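Long-range contact in Cg9734-pa (Drosophila melanogaster, PDB 2BK9), which binds heme through two axial histidines and, as a member of the globin family, probably carries oxygen and may have peroxidase activity: residues H61-S72 against L85-H96. The protein carries 1 engineered substitution. Sequence-based numbering, arbitrary orientation.
With HEM (protoporphyrin IX containing Fe), chain B.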
loop_
_atom_site.group_PDB
_atom_site.type_symbol
_atom_site.label_atom_id
_atom_site.label_comp_id
_atom_site.label_asym_id
_atom_site.label_seq_id
_atom_site.Cartn_x
_atom_site.Cartn_y
_atom_site.Cartn_z
ATOM N N HIS A 61 2.762 6.353 -9.387
ATOM C CA HIS A 61 1.863 5.783 -8.386
ATOM C C HIS A 61 2.516 4.629 -7.635
ATOM O O HIS A 61 2.348 4.477 -6.436
ATOM C CB HIS A 61 0.521 5.346 -9.011
ATOM C CG HIS A 61 -0.532 5.082 -7.990
ATOM N ND1 HIS A 61 -0.764 3.849 -7.434
ATOM C CD2 HIS A 61 -1.408 5.915 -7.389
ATOM C CE1 HIS A 61 -1.728 3.959 -6.529
ATOM N NE2 HIS A 61 -2.148 5.198 -6.489
ATOM N N ALA A 62 3.264 3.799 -8.379
ATOM C CA ALA A 62 3.968 2.707 -7.763
ATOM C C ALA A 62 4.905 3.219 -6.659
ATOM O O ALA A 62 5.018 2.662 -5.565
ATOM C CB ALA A 62 4.697 1.929 -8.838
ATOM N N GLY A 63 5.640 4.263 -6.995
ATOM C CA GLY A 63 6.586 4.883 -6.075
ATOM C C GLY A 63 5.891 5.526 -4.894
ATOM O O GLY A 63 6.411 5.456 -3.764
ATOM N N ARG A 64 4.704 6.096 -5.096
ATOM C CA ARG A 64 3.924 6.648 -4.006
ATOM C C ARG A 64 3.559 5.593 -3.009
ATOM O O ARG A 64 3.593 5.845 -1.818
ATOM C CB ARG A 64 2.653 7.325 -4.535
ATOM C CG ARG A 64 2.907 8.754 -5.096
ATOM C CD ARG A 64 1.756 9.367 -5.882
ATOM N NE ARG A 64 2.012 10.794 -6.107
ATOM C CZ ARG A 64 2.063 11.410 -7.267
ATOM N NH1 ARG A 64 1.778 10.803 -8.396
ATOM N NH2 ARG A 64 2.343 12.700 -7.272
ATOM N N ILE A 65 3.130 4.434 -3.461
ATOM C CA ILE A 65 2.755 3.392 -2.503
ATOM C C ILE A 65 3.974 3.068 -1.630
ATOM O O ILE A 65 3.869 2.962 -0.419
ATOM C CB ILE A 65 2.249 2.156 -3.263
ATOM C CG1 ILE A 65 0.906 2.446 -3.931
ATOM C CG2 ILE A 65 2.141 0.983 -2.320
ATOM C CD1 ILE A 65 0.444 1.388 -4.879
ATOM N N ILE A 66 5.125 2.856 -2.257
ATOM C CA ILE A 66 6.335 2.543 -1.475
ATOM C C ILE A 66 6.702 3.675 -0.506
ATOM O O ILE A 66 7.003 3.428 0.660
ATOM C CB ILE A 66 7.521 2.188 -2.406
ATOM C CG1 ILE A 66 7.196 0.954 -3.255
ATOM C CG2 ILE A 66 8.771 1.983 -1.564
ATOM C CD1 ILE A 66 6.943 -0.327 -2.505
ATOM N N ARG A 67 6.666 4.911 -0.982
ATOM C CA ARG A 67 7.074 6.031 -0.142
ATOM C C ARG A 67 6.128 6.275 1.008
ATOM O O ARG A 67 6.560 6.648 2.090
ATOM C CB ARG A 67 7.300 7.262 -0.995
ATOM C CG ARG A 67 8.636 7.142 -1.796
ATOM C CD ARG A 67 9.029 8.385 -2.584
ATOM N NE ARG A 67 8.298 8.486 -3.846
ATOM C CZ ARG A 67 8.624 7.838 -4.959
ATOM N NH1 ARG A 67 9.641 6.969 -5.016
ATOM N NH2 ARG A 67 7.887 8.038 -6.033
ATOM N N VAL A 68 4.823 6.105 0.796
ATOM C CA VAL A 68 3.885 6.294 1.870
ATOM C C VAL A 68 4.043 5.198 2.930
ATOM O O VAL A 68 3.961 5.483 4.120
ATOM C CB VAL A 68 2.432 6.376 1.319
ATOM C CG1 VAL A 68 1.397 6.379 2.416
ATOM C CG2 VAL A 68 2.287 7.649 0.461
ATOM N N PHE A 69 4.243 3.959 2.508
ATOM C CA PHE A 69 4.591 2.943 3.485
ATOM C C PHE A 69 5.892 3.255 4.204
ATOM O O PHE A 69 5.990 3.084 5.403
ATOM C CB PHE A 69 4.626 1.554 2.838
ATOM C CG PHE A 69 3.283 0.896 2.874
ATOM C CD1 PHE A 69 2.417 0.952 1.837
ATOM C CD2 PHE A 69 2.807 0.342 4.065
ATOM C CE1 PHE A 69 1.165 0.354 1.938
ATOM C CE2 PHE A 69 1.581 -0.228 4.132
ATOM C CZ PHE A 69 0.774 -0.235 3.046
ATOM N N ASP A 70 6.880 3.781 3.487
ATOM C CA ASP A 70 8.137 4.115 4.148
ATOM C C ASP A 70 7.937 5.200 5.218
ATOM O O ASP A 70 8.460 5.094 6.332
ATOM C CB ASP A 70 9.163 4.561 3.140
ATOM C CG ASP A 70 10.504 4.684 3.733
ATOM O OD1 ASP A 70 11.057 3.712 4.246
ATOM O OD2 ASP A 70 11.063 5.788 3.752
ATOM N N GLU A 71 7.161 6.213 4.863
ATOM C CA GLU A 71 6.841 7.249 5.823
ATOM C C GLU A 71 6.152 6.705 7.075
ATOM O O GLU A 71 6.423 7.151 8.201
ATOM C CB GLU A 71 5.958 8.298 5.144
ATOM C CG GLU A 71 6.612 9.189 4.138
ATOM C CD GLU A 71 7.381 10.269 4.799
ATOM O OE1 GLU A 71 6.801 10.928 5.713
ATOM O OE2 GLU A 71 8.527 10.429 4.375
ATOM N N SER A 72 5.275 5.752 6.855
ATOM C CA SER A 72 4.510 5.128 7.910
ATOM C C SER A 72 5.410 4.323 8.824
ATOM O O SER A 72 5.317 4.401 10.072
ATOM C CB SER A 72 3.451 4.217 7.335
ATOM O OG SER A 72 2.530 4.960 6.546
ATOM N N LEU A 85 0.263 8.267 11.878
ATOM C CA LEU A 85 -0.389 7.321 10.962
ATOM C C LEU A 85 -1.775 7.799 10.565
ATOM O O LEU A 85 -2.191 7.710 9.418
ATOM C CB LEU A 85 -0.453 5.925 11.555
ATOM C CG LEU A 85 0.877 5.218 11.742
ATOM C CD1 LEU A 85 0.695 3.958 12.538
ATOM C CD2 LEU A 85 1.523 4.916 10.397
ATOM N N ASP A 86 -2.528 8.298 11.544
ATOM C CA ASP A 86 -3.862 8.788 11.257
ATOM C C ASP A 86 -3.772 9.926 10.240
ATOM O O ASP A 86 -4.588 10.004 9.302
ATOM C CB ASP A 86 -4.580 9.242 12.506
ATOM C CG ASP A 86 -6.021 9.525 12.214
ATOM O OD1 ASP A 86 -6.828 8.618 12.125
ATOM O OD2 ASP A 86 -6.409 10.675 12.024
ATOM N N GLU A 87 -2.808 10.825 10.413
ATOM C CA GLU A 87 -2.636 11.915 9.479
ATOM C C GLU A 87 -2.315 11.398 8.088
ATOM O O GLU A 87 -2.920 11.827 7.115
ATOM C CB GLU A 87 -1.547 12.850 9.996
ATOM C CG GLU A 87 -1.308 13.973 9.057
ATOM C CD GLU A 87 -0.153 14.884 9.440
ATOM O OE1 GLU A 87 0.645 14.598 10.391
ATOM O OE2 GLU A 87 0.007 15.915 8.753
ATOM N N ILE A 88 -1.301 10.562 7.979
ATOM C CA ILE A 88 -0.849 10.061 6.684
ATOM C C ILE A 88 -2.030 9.445 5.938
ATOM O O ILE A 88 -2.273 9.724 4.763
ATOM C CB ILE A 88 0.294 9.066 6.874
ATOM C CG1 ILE A 88 1.579 9.792 7.349
ATOM C CG2 ILE A 88 0.534 8.267 5.626
ATOM C CD1 ILE A 88 2.619 8.867 7.925
ATOM N N TRP A 89 -2.692 8.515 6.603
ATOM C CA TRP A 89 -3.645 7.640 5.900
ATOM C C TRP A 89 -5.010 8.286 5.714
ATOM O O TRP A 89 -5.716 7.941 4.784
ATOM C CB TRP A 89 -3.679 6.277 6.557
ATOM C CG TRP A 89 -2.403 5.553 6.284
ATOM C CD1 TRP A 89 -1.283 5.492 7.089
ATOM C CD2 TRP A 89 -2.067 4.870 5.095
ATOM N NE1 TRP A 89 -0.290 4.804 6.445
ATOM C CE2 TRP A 89 -0.758 4.403 5.226
ATOM C CE3 TRP A 89 -2.762 4.583 3.933
ATOM C CZ2 TRP A 89 -0.142 3.644 4.241
ATOM C CZ3 TRP A 89 -2.142 3.838 2.955
ATOM C CH2 TRP A 89 -0.854 3.366 3.125
ATOM N N THR A 90 -5.372 9.233 6.576
ATOM C CA THR A 90 -6.560 10.014 6.310
ATOM C C THR A 90 -6.384 10.821 5.047
ATOM O O THR A 90 -7.272 10.907 4.191
ATOM C CB THR A 90 -6.921 10.886 7.495
ATOM O OG1 THR A 90 -7.257 10.055 8.617
ATOM C CG2 THR A 90 -8.139 11.735 7.176
ATOM N N LYS A 91 -5.191 11.377 4.873
ATOM C CA LYS A 91 -4.913 12.161 3.679
ATOM C C LYS A 91 -4.929 11.273 2.427
ATOM O O LYS A 91 -5.527 11.636 1.418
ATOM C CB LYS A 91 -3.598 12.930 3.807
ATOM C CG LYS A 91 -3.277 13.699 2.545
ATOM C CD LYS A 91 -2.100 14.641 2.723
ATOM C CE LYS A 91 -1.878 15.434 1.473
ATOM N NZ LYS A 91 -2.879 16.534 1.302
ATOM N N ILE A 92 -4.349 10.093 2.507
ATOM C CA ILE A 92 -4.441 9.170 1.373
ATOM C C ILE A 92 -5.901 8.864 1.052
ATOM O O ILE A 92 -6.326 8.899 -0.105
ATOM C CB ILE A 92 -3.684 7.877 1.682
ATOM C CG1 ILE A 92 -2.179 8.135 1.825
ATOM C CG2 ILE A 92 -3.938 6.835 0.621
ATOM C CD1 ILE A 92 -1.536 8.771 0.647
ATOM N N ALA A 93 -6.704 8.574 2.056
ATOM C CA ALA A 93 -8.095 8.229 1.822
ATOM C C ALA A 93 -8.815 9.386 1.122
ATOM O O ALA A 93 -9.512 9.203 0.115
ATOM C CB ALA A 93 -8.797 7.873 3.102
ATOM N N VAL A 94 -8.645 10.571 1.663
ATOM C CA VAL A 94 -9.371 11.693 1.091
ATOM C C VAL A 94 -8.868 11.972 -0.321
ATOM O O VAL A 94 -9.685 12.319 -1.198
ATOM C CB VAL A 94 -9.278 12.888 2.028
ATOM C CG1 VAL A 94 -9.889 14.104 1.384
ATOM C CG2 VAL A 94 -10.008 12.548 3.333
ATOM N N SER A 95 -7.598 11.775 -0.596
ATOM C CA SER A 95 -7.056 12.004 -1.927
ATOM C C SER A 95 -7.697 11.124 -2.997
ATOM O O SER A 95 -7.658 11.477 -4.171
ATOM C CB SER A 95 -5.525 11.766 -1.935
ATOM O OG SER A 95 -4.872 12.833 -1.314
ATOM N N HIS A 96 -8.238 9.977 -2.648
ATOM C CA HIS A 96 -8.839 9.083 -3.623
ATOM C C HIS A 96 -10.336 9.274 -3.785
ATOM O O HIS A 96 -10.905 8.682 -4.691
ATOM C CB HIS A 96 -8.493 7.635 -3.287
ATOM C CG HIS A 96 -7.050 7.306 -3.465
ATOM N ND1 HIS A 96 -6.090 7.564 -2.514
ATOM C CD2 HIS A 96 -6.383 6.813 -4.540
ATOM C CE1 HIS A 96 -4.899 7.186 -2.990
ATOM N NE2 HIS A 96 -5.055 6.704 -4.204
HETATM C CHA HEM B . -3.357 8.945 -6.809
HETATM C CHB HEM B . -1.286 6.883 -2.990
HETATM C CHC HEM B . -4.151 3.126 -3.598
HETATM C CHD HEM B . -5.883 4.964 -7.644
HETATM C C1A HEM B . -2.608 8.728 -5.683
HETATM C C2A HEM B . -1.778 9.733 -5.017
HETATM C C3A HEM B . -1.200 9.179 -3.927
HETATM C C4A HEM B . -1.633 7.810 -3.927
HETATM C CMA HEM B . -0.248 9.763 -2.866
HETATM C CAA HEM B . -1.640 11.177 -5.512
HETATM C CBA HEM B . -2.873 11.999 -5.138
HETATM C CGA HEM B . -2.699 13.352 -5.777
HETATM O O1A HEM B . -2.957 13.495 -7.009
HETATM O O2A HEM B . -2.316 14.290 -5.059
HETATM C C1B HEM B . -1.846 5.636 -2.844
HETATM C C2B HEM B . -1.583 4.762 -1.736
HETATM C C3B HEM B . -2.395 3.702 -1.910
HETATM C C4B HEM B . -3.200 3.930 -3.071
HETATM C CMB HEM B . -0.576 5.033 -0.654
HETATM C CAB HEM B . -2.587 2.535 -1.020
HETATM C CBB HEM B . -1.655 1.973 -0.273
HETATM C C1C HEM B . -4.885 3.277 -4.734
HETATM C C2C HEM B . -5.895 2.362 -5.255
HETATM C C3C HEM B . -6.336 2.839 -6.418
HETATM C C4C HEM B . -5.652 4.086 -6.640
HETATM C CMC HEM B . -6.344 1.091 -4.535
HETATM C CAC HEM B . -7.367 2.170 -7.288
HETATM C CBC HEM B . -7.489 2.256 -8.596
HETATM C C1D HEM B . -5.346 6.198 -7.801
HETATM C C2D HEM B . -5.701 7.111 -8.804
HETATM C C3D HEM B . -4.947 8.295 -8.577
HETATM C C4D HEM B . -4.178 8.021 -7.392
HETATM C CMD HEM B . -6.661 6.854 -9.952
HETATM C CAD HEM B . -5.003 9.549 -9.408
HETATM C CBD HEM B . -4.120 9.459 -10.613
HETATM C CGD HEM B . -4.165 10.675 -11.484
HETATM O O1D HEM B . -3.590 10.645 -12.598
HETATM O O2D HEM B . -4.775 11.696 -11.072
HETATM N NA HEM B . -2.525 7.575 -4.977
HETATM N NB HEM B . -2.848 5.112 -3.669
HETATM N NC HEM B . -4.761 4.330 -5.603
HETATM N ND HEM B . -4.431 6.767 -6.943
HETATM FE FE HEM B . -3.613 5.955 -5.323
#
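H61 and H96 ligate the heme iron through NE2, each 2.0 Å from FE, with the NE2 atoms 4.0 Å apart: the bis-histidyl hexacoordination of a globin whose E and F helices, 56-75 and 81-96, sandwich the porphyrin. The local axes run nearly antiparallel, at 158°, and the helices converge from the iron toward S72 and L85. On the F side the imidazole has its rotation fixed by H96 ND1, which donates almost straight (170°) to I92 O.

Beyond the heme rim the packing is apolar and aromatic. V68 CG1, turned anti to the backbone N (chi1 172°), lies over one face of the W89 indole, 4.0 Å from the centroid of its six-membered ring, a CH-pi contact. The indole edge points into the face of F69 in a T-shaped pair, with W89 CH2 3.8 Å from F69 CE1. V68 CG2 meets I92 CD1 tip to tip, and both residues touch heme methyls. A leucine in place of W89 would probably leave S72 OG without its indole donor and the F69 face without its edge-on partner.

The interhelical hydrogen bond, W89 NE1 to S72 OG at 2.8 Å, is bent; that hydroxyl donates in turn to V68 O.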